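Local coordinates for uncharacterized protein (Bacteroides cellulosilyticus, PDB 5JVK) that probably hydrolyses O-glycosyl bonds as a family 39 glycoside hydrolase of a gut symbiont, at residues Asn14-Ser19 and Phe122-Met127; Ala92-Ile97 and Pro403-Ala408. All coordinates share one frame; numbering follows the deposited sequence.

How the contacts relate
Contacts 1 and 2 sit side by side, their centres about 10 Å apart, where the N-terminal beta domain meets the (beta/alpha)8 barrel. Strands 18-20 and 83-94 are parallel neighbours in one sheet. Contact 1 sets the first of them against helix 118-127, and contact 2 sets the second against helix 403-415. Y405 joins the two: its OH lies 2.6 Å from L124 O, a probable hydrogen bond, and 3.5 Å from V18 CG1. A second probable hydrogen bond runs from R126 NH2 to I97 O at 2.8 Å. Along the chain the segments alternate, so contact 1 opens before 92-97 and closes before 403-408.

Contact 1: Asn14-Ser19 and Phe122-Met127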
ATOM      1  N   ASN A  14       6.945 -23.276  -5.817  1.00 37.90           N
ATOM      2  CA  ASN A  14       5.660 -22.741  -6.254  1.00 36.53           C
ATOM      3  C   ASN A  14       5.893 -21.261  -6.577  1.00 35.52           C
ATOM      4  O   ASN A  14       6.438 -20.541  -5.740  1.00 36.55           O
ATOM      5  CB  ASN A  14       4.612 -22.894  -5.140  1.00 35.94           C
ATOM      6  CG  ASN A  14       3.195 -22.577  -5.598  1.00 35.46           C
ATOM      7  OD1 ASN A  14       2.970 -21.760  -6.491  1.00 35.36           O
ATOM      8  ND2 ASN A  14       2.226 -23.217  -4.963  1.00 35.35           N
ATOM      9  N   PRO A  15       5.525 -20.813  -7.798  1.00 34.33           N
ATOM     10  CA  PRO A  15       5.644 -19.383  -8.131  1.00 33.58           C
ATOM     11  C   PRO A  15       4.872 -18.455  -7.193  1.00 32.36           C
ATOM     12  O   PRO A  15       5.293 -17.320  -6.981  1.00 32.53           O
ATOM     13  CB  PRO A  15       5.064 -19.300  -9.548  1.00 33.80           C
ATOM     14  CG  PRO A  15       5.267 -20.655 -10.116  1.00 34.00           C
ATOM     15  CD  PRO A  15       5.096 -21.603  -8.967  1.00 34.24           C
ATOM     16  N   VAL A  16       3.755 -18.940  -6.657  1.00 30.93           N
ATOM     17  CA  VAL A  16       2.966 -18.225  -5.664  1.00 29.96           C
ATOM     18  C   VAL A  16       3.356 -18.735  -4.270  1.00 29.50           C
ATOM     19  O   VAL A  16       3.003 -19.857  -3.897  1.00 29.77           O
ATOM     20  CB  VAL A  16       1.453 -18.434  -5.916  1.00 29.91           C
ATOM     21  CG1 VAL A  16       0.613 -17.726  -4.858  1.00 29.84           C
ATOM     22  CG2 VAL A  16       1.078 -17.954  -7.315  1.00 30.02           C
ATOM     23  N   LEU A  17       4.083 -17.908  -3.513  1.00 28.64           N
ATOM     24  CA  LEU A  17       4.505 -18.240  -2.139  1.00 27.69           C
ATOM     25  C   LEU A  17       3.584 -17.614  -1.071  1.00 26.94           C
ATOM     26  O   LEU A  17       4.015 -17.323   0.048  1.00 26.54           O
ATOM     27  CB  LEU A  17       5.970 -17.816  -1.929  1.00 27.50           C
ATOM     28  CG  LEU A  17       7.007 -18.548  -2.794  1.00 27.61           C
ATOM     29  CD1 LEU A  17       8.337 -17.808  -2.811  1.00 27.62           C
ATOM     30  CD2 LEU A  17       7.209 -19.984  -2.326  1.00 27.50           C
ATOM     31  N   VAL A  18       2.311 -17.425  -1.426  1.00 26.27           N
ATOM     32  CA  VAL A  18       1.285 -16.900  -0.526  1.00 25.67           C
ATOM     33  C   VAL A  18       0.048 -17.778  -0.666  1.00 25.43           C
ATOM     34  O   VAL A  18      -0.316 -18.150  -1.780  1.00 25.50           O
ATOM     35  CB  VAL A  18       0.911 -15.452  -0.899  1.00 25.37           C
ATOM     36  CG1 VAL A  18      -0.220 -14.933  -0.019  1.00 25.30           C
ATOM     37  CG2 VAL A  18       2.134 -14.550  -0.803  1.00 25.41           C
ATOM     38  N   SER A  19      -0.607 -18.086   0.451  1.00 25.03           N
ATOM     39  CA  SER A  19      -1.810 -18.920   0.432  1.00 25.11           C
ATOM     40  C   SER A  19      -2.787 -18.501   1.529  1.00 25.12           C
ATOM     41  O   SER A  19      -2.388 -18.321   2.681  1.00 25.06           O
ATOM     42  CB  SER A  19      -1.417 -20.395   0.586  1.00 25.05           C
ATOM     43  OG  SER A  19      -2.541 -21.255   0.521  1.00 24.76           O
ATOM     44  N   PHE A 122      -1.285  -9.694  -9.700  1.00 30.49           N
ATOM     45  CA  PHE A 122      -2.579  -9.202  -9.192  1.00 31.06           C
ATOM     46  C   PHE A 122      -3.306 -10.175  -8.270  1.00 32.04           C
ATOM     47  O   PHE A 122      -4.124  -9.746  -7.456  1.00 32.45           O
ATOM     48  CB  PHE A 122      -3.490  -8.722 -10.327  1.00 30.72           C
ATOM     49  CG  PHE A 122      -3.288  -7.277 -10.664  1.00 30.46           C
ATOM     50  CD1 PHE A 122      -2.184  -6.869 -11.403  1.00 30.24           C
ATOM     51  CD2 PHE A 122      -4.168  -6.312 -10.187  1.00 30.28           C
ATOM     52  CE1 PHE A 122      -1.980  -5.528 -11.687  1.00 30.76           C
ATOM     53  CE2 PHE A 122      -3.972  -4.972 -10.470  1.00 30.38           C
ATOM     54  CZ  PHE A 122      -2.877  -4.577 -11.221  1.00 30.62           C
ATOM     55  N   ARG A 123      -3.009 -11.466  -8.393  1.00 33.46           N
ATOM     56  CA  ARG A 123      -3.460 -12.462  -7.417  1.00 34.87           C
ATOM     57  C   ARG A 123      -2.762 -12.232  -6.070  1.00 33.44           C
ATOM     58  O   ARG A 123      -3.386 -12.351  -5.013  1.00 33.59           O
ATOM     59  CB  ARG A 123      -3.183 -13.877  -7.937  1.00 37.58           C
ATOM     60  CG  ARG A 123      -3.777 -15.011  -7.112  1.00 40.55           C
ATOM     61  CD  ARG A 123      -3.573 -16.345  -7.823  1.00 43.24           C
ATOM     62  NE  ARG A 123      -3.405 -17.464  -6.891  1.00 45.81           N
ATOM     63  CZ  ARG A 123      -2.912 -18.668  -7.207  1.00 47.77           C
ATOM     64  NH1 ARG A 123      -2.522 -18.957  -8.451  1.00 48.00           N
ATOM     65  NH2 ARG A 123      -2.804 -19.603  -6.263  1.00 48.88           N
ATOM     66  N   LEU A 124      -1.471 -11.895  -6.119  1.00 31.62           N
ATOM     67  CA  LEU A 124      -0.700 -11.572  -4.915  1.00 30.50           C
ATOM     68  C   LEU A 124      -1.126 -10.237  -4.291  1.00 30.11           C
ATOM     69  O   LEU A 124      -1.129 -10.104  -3.069  1.00 29.58           O
ATOM     70  CB  LEU A 124       0.803 -11.569  -5.218  1.00 30.27           C
ATOM     71  CG  LEU A 124       1.403 -12.933  -5.587  1.00 30.03           C
ATOM     72  CD1 LEU A 124       2.699 -12.784  -6.365  1.00 30.06           C
ATOM     73  CD2 LEU A 124       1.631 -13.777  -4.345  1.00 30.30           C
ATOM     74  N   ILE A 125      -1.480  -9.259  -5.128  1.00 29.65           N
ATOM     75  CA  ILE A 125      -2.037  -7.985  -4.654  1.00 29.25           C
ATOM     76  C   ILE A 125      -3.384  -8.200  -3.959  1.00 29.30           C
ATOM     77  O   ILE A 125      -3.645  -7.584  -2.922  1.00 29.21           O
ATOM     78  CB  ILE A 125      -2.177  -6.943  -5.799  1.00 29.08           C
ATOM     79  CG1 ILE A 125      -0.793  -6.502  -6.292  1.00 29.04           C
ATOM     80  CG2 ILE A 125      -2.964  -5.713  -5.339  1.00 28.98           C
ATOM     81  CD1 ILE A 125      -0.777  -5.908  -7.687  1.00 29.03           C
ATOM     82  N   ARG A 126      -4.226  -9.063  -4.533  1.00 29.27           N
ATOM     83  CA  ARG A 126      -5.547  -9.383  -3.967  1.00 29.46           C
ATOM     84  C   ARG A 126      -5.459  -9.991  -2.566  1.00 28.72           C
ATOM     85  O   ARG A 126      -6.187  -9.574  -1.662  1.00 29.02           O
ATOM     86  CB  ARG A 126      -6.327 -10.328  -4.900  1.00 30.08           C
ATOM     87  CG  ARG A 126      -7.618 -10.914  -4.328  1.00 30.88           C
ATOM     88  CD  ARG A 126      -8.628  -9.849  -3.933  1.00 31.68           C
ATOM     89  NE  ARG A 126      -9.822 -10.441  -3.325  1.00 32.84           N
ATOM     90  CZ  ARG A 126      -9.905 -10.917  -2.078  1.00 33.17           C
ATOM     91  NH1 ARG A 126      -8.860 -10.882  -1.247  1.00 33.66           N
ATOM     92  NH2 ARG A 126     -11.057 -11.431  -1.649  1.00 33.03           N
ATOM     93  N   MET A 127      -4.575 -10.970  -2.393  1.00 27.76           N
ATOM     94  CA  MET A 127      -4.422 -11.660  -1.105  1.00 27.43           C
ATOM     95  C   MET A 127      -3.793 -10.786  -0.005  1.00 26.68           C
ATOM     96  O   MET A 127      -3.880 -11.128   1.174  1.00 25.96           O
ATOM     97  CB  MET A 127      -3.626 -12.963  -1.284  1.00 27.57           C
ATOM     98  CG  MET A 127      -4.373 -14.030  -2.070  1.00 27.80           C
ATOM     99  SD  MET A 127      -3.494 -15.607  -2.161  1.00 28.33           S
ATOM    100  CE  MET A 127      -2.129 -15.179  -3.239  1.00 27.96           C
TER
HETATM  101  O   HOH W   1      -2.511 -19.281  -3.179  1.00 33.88           O
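R123 extends across V16. With CG anti to the backbone N (chi1 -172°), its chain reaches out until the guanidinium lies against V16 CG2. That methyl sits over one face of the group, toward its rim, 3.9 Å from R123 NH1. The two side chains cross at about a right angle. N14 OD1 accepts from V16 N, forming an Asx turn that shapes the loop before the strand. R123 NH2 also donates to a water at 3.1 Å, and that water donates to V18 O at 2.8 Å. A single water thus links the arginine to the strand backbone. L124 comes next and uses its CD2 branch. CD2 lies 3.7 Å from V18 CG2 and 4.1 Å from V16 CG1. This apolar seam joins edge strand 18-20 of the N-terminal beta domain, and the loop leading into it, to helix 118-127, which follows the first strand of the (beta/alpha)8 barrel. Cut back to an alanine, V16 loses both methyls, which is likely to open a gap beside L124 CD2 and M127 CE and to take the CG2 contact from the guanidinium face. M127 bends at chi3 (-70°) and meets V18 tip to tip, with CE 3.8 Å from V18 CG1. The same CE reaches V16 CG1 at 4.1 Å.

Contact 2: Ala92-Ile97 and Pro403-Ala408; sequences AVVPEI and PSYQAA
Q406 NE2 donates to V93 O at 3.1 Å, with an N-H...O angle of 166°. The acceptor lies almost in the amide plane of Q406. Relative to V93, the donor stands well above the carbonyl plane. Q406 NE2 also bonds to Q472 O, so two backbone carbonyls grip the amide nitrogen and help fix its rotation. The bond ties the end of strand 83-94, in the N-terminal beta domain, to helix 403-415, which follows the last strand of the (beta/alpha)8 barrel. Strand 92-94 and helix 403-408 run nearly parallel, at 6°, with their axes 8.8 Å apart at closest approach. A bend at chi2 (81°) turns the Q406 amide toward the strand. Its other end, OE1, rests against A92, 3.2 Å from A92 CB. V94 and the Q406 chain lie alongside, pointing opposite ways, and V94 CG1 lies 3.7 Å from Q406 OE1. Y405 carries the rest of the contact. The near approach of its ring to A92 is oblique, with A92 CB 4.2 Å from Y405 CD1. The polar end of this side chain, OH, probably bonds to L124 O on helix 118-127. V94 also packs on A409, one helical turn beyond Y405. At the edge of the Y405 ring, near its plane, V94 CG1 sits 4.1 Å from CE1 of that tyrosine.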
ATOM      1  N   ALA A  92       3.898 -17.026   3.147  1.00 26.16           N
ATOM      2  CA  ALA A  92       2.889 -16.301   3.913  1.00 26.23           C
ATOM      3  C   ALA A  92       1.564 -17.059   3.895  1.00 26.45           C
ATOM      4  O   ALA A  92       0.943 -17.202   2.841  1.00 27.03           O
ATOM      5  CB  ALA A  92       2.709 -14.901   3.341  1.00 26.05           C
ATOM      6  N   VAL A  93       1.147 -17.553   5.062  1.00 26.39           N
ATOM      7  CA  VAL A  93      -0.179 -18.146   5.244  1.00 26.42           C
ATOM      8  C   VAL A  93      -1.086 -17.081   5.875  1.00 26.52           C
ATOM      9  O   VAL A  93      -1.091 -16.896   7.097  1.00 26.31           O
ATOM     10  CB  VAL A  93      -0.121 -19.428   6.107  1.00 26.25           C
ATOM     11  CG1 VAL A  93      -1.505 -20.055   6.233  1.00 26.01           C
ATOM     12  CG2 VAL A  93       0.867 -20.420   5.502  1.00 26.28           C
ATOM     13  N   VAL A  94      -1.849 -16.393   5.025  1.00 26.74           N
ATOM     14  CA  VAL A  94      -2.617 -15.197   5.418  1.00 27.05           C
ATOM     15  C   VAL A  94      -4.100 -15.515   5.624  1.00 27.76           C
ATOM     16  O   VAL A  94      -4.583 -16.525   5.108  1.00 27.73           O
ATOM     17  CB  VAL A  94      -2.469 -14.051   4.378  1.00 26.56           C
ATOM     18  CG1 VAL A  94      -0.999 -13.753   4.119  1.00 26.48           C
ATOM     19  CG2 VAL A  94      -3.207 -14.354   3.075  1.00 26.46           C
ATOM     20  N   PRO A  95      -4.826 -14.657   6.376  1.00 28.59           N
ATOM     21  CA  PRO A  95      -6.270 -14.868   6.507  1.00 29.33           C
ATOM     22  C   PRO A  95      -7.003 -14.583   5.201  1.00 30.35           C
ATOM     23  O   PRO A  95      -6.595 -13.706   4.447  1.00 30.01           O
ATOM     24  CB  PRO A  95      -6.683 -13.860   7.587  1.00 29.05           C
ATOM     25  CG  PRO A  95      -5.641 -12.804   7.537  1.00 28.92           C
ATOM     26  CD  PRO A  95      -4.370 -13.518   7.196  1.00 28.71           C
ATOM     27  N   GLU A  96      -8.067 -15.337   4.944  1.00 32.50           N
ATOM     28  CA  GLU A  96      -8.885 -15.154   3.749  1.00 33.84           C
ATOM     29  C   GLU A  96      -9.863 -14.007   3.998  1.00 33.84           C
ATOM     30  O   GLU A  96     -10.550 -13.991   5.022  1.00 32.93           O
ATOM     31  CB  GLU A  96      -9.640 -16.443   3.425  1.00 35.10           C
ATOM     32  CG  GLU A  96     -10.200 -16.508   2.015  1.00 36.47           C
ATOM     33  CD  GLU A  96     -10.882 -17.834   1.720  1.00 38.06           C
ATOM     34  OE1 GLU A  96     -10.265 -18.901   1.956  1.00 38.82           O
ATOM     35  OE2 GLU A  96     -12.039 -17.809   1.244  1.00 38.91           O
ATOM     36  N   ILE A  97      -9.909 -13.052   3.067  1.00 34.21           N
ATOM     37  CA  ILE A  97     -10.777 -11.874   3.182  1.00 34.80           C
ATOM     38  C   ILE A  97     -11.900 -11.973   2.145  1.00 35.26           C
ATOM     39  O   ILE A  97     -11.646 -12.249   0.972  1.00 34.98           O
ATOM     40  CB  ILE A  97      -9.995 -10.550   2.978  1.00 34.23           C
ATOM     41  CG1 ILE A  97      -8.704 -10.542   3.808  1.00 33.80           C
ATOM     42  CG2 ILE A  97     -10.859  -9.352   3.374  1.00 34.03           C
ATOM     43  CD1 ILE A  97      -7.776  -9.388   3.500  1.00 33.79           C
ATOM     44  N   PRO A 403       7.931  -9.763   5.619  1.00 19.26           N
ATOM     45  CA  PRO A 403       6.960  -9.646   6.724  1.00 18.77           C
ATOM     46  C   PRO A 403       5.861  -8.590   6.526  1.00 18.40           C
ATOM     47  O   PRO A 403       4.744  -8.781   7.007  1.00 18.21           O
ATOM     48  CB  PRO A 403       7.841  -9.272   7.918  1.00 18.86           C
ATOM     49  CG  PRO A 403       9.151  -9.901   7.614  1.00 18.97           C
ATOM     50  CD  PRO A 403       9.318  -9.775   6.126  1.00 19.16           C
ATOM     51  N   SER A 404       6.182  -7.499   5.827  1.00 17.94           N
ATOM     52  CA  SER A 404       5.221  -6.435   5.537  1.00 17.80           C
ATOM     53  C   SER A 404       4.011  -6.899   4.727  1.00 17.93           C
ATOM     54  O   SER A 404       2.918  -6.340   4.871  1.00 17.97           O
ATOM     55  CB  SER A 404       5.911  -5.267   4.830  1.00 17.72           C
ATOM     56  OG  SER A 404       6.566  -5.701   3.656  1.00 17.73           O
ATOM     57  N   TYR A 405       4.206  -7.911   3.881  1.00 18.00           N
ATOM     58  CA  TYR A 405       3.101  -8.530   3.155  1.00 18.02           C
ATOM     59  C   TYR A 405       2.095  -9.156   4.119  1.00 18.23           C
ATOM     60  O   TYR A 405       0.890  -8.932   3.997  1.00 18.15           O
ATOM     61  CB  TYR A 405       3.607  -9.597   2.180  1.00 17.87           C
ATOM     62  CG  TYR A 405       2.508 -10.152   1.313  1.00 17.74           C
ATOM     63  CD1 TYR A 405       1.678 -11.177   1.773  1.00 17.73           C
ATOM     64  CD2 TYR A 405       2.273  -9.636   0.043  1.00 17.72           C
ATOM     65  CE1 TYR A 405       0.653 -11.676   0.989  1.00 17.71           C
ATOM     66  CE2 TYR A 405       1.253 -10.135  -0.752  1.00 17.80           C
ATOM     67  CZ  TYR A 405       0.445 -11.152  -0.273  1.00 17.75           C
ATOM     68  OH  TYR A 405      -0.567 -11.642  -1.054  1.00 17.89           O
ATOM     69  N   GLN A 406       2.603  -9.956   5.055  1.00 18.55           N
ATOM     70  CA  GLN A 406       1.777 -10.611   6.071  1.00 18.84           C
ATOM     71  C   GLN A 406       1.005  -9.573   6.885  1.00 18.93           C
ATOM     72  O   GLN A 406      -0.194  -9.729   7.115  1.00 19.17           O
ATOM     73  CB  GLN A 406       2.650 -11.450   7.012  1.00 19.06           C
ATOM     74  CG  GLN A 406       1.877 -12.360   7.964  1.00 19.31           C
ATOM     75  CD  GLN A 406       1.411 -13.660   7.327  1.00 19.48           C
ATOM     76  OE1 GLN A 406       1.953 -14.110   6.318  1.00 19.56           O
ATOM     77  NE2 GLN A 406       0.402 -14.278   7.933  1.00 19.64           N
ATOM     78  N   ALA A 407       1.706  -8.527   7.317  1.00 18.97           N
ATOM     79  CA  ALA A 407       1.095  -7.436   8.086  1.00 18.97           C
ATOM     80  C   ALA A 407      -0.026  -6.729   7.327  1.00 18.81           C
ATOM     81  O   ALA A 407      -1.032  -6.361   7.926  1.00 18.87           O
ATOM     82  CB  ALA A 407       2.156  -6.431   8.512  1.00 19.14           C
ATOM     83  N   ALA A 408       0.152  -6.550   6.017  1.00 18.72           N
ATOM     84  CA  ALA A 408      -0.866  -5.938   5.154  1.00 18.74           C
ATOM     85  C   ALA A 408      -2.135  -6.790   5.043  1.00 18.92           C
ATOM     86  O   ALA A 408      -3.248  -6.275   5.161  1.00 18.92           O
ATOM     87  CB  ALA A 408      -0.293  -5.672   3.768  1.00 18.62           C
TER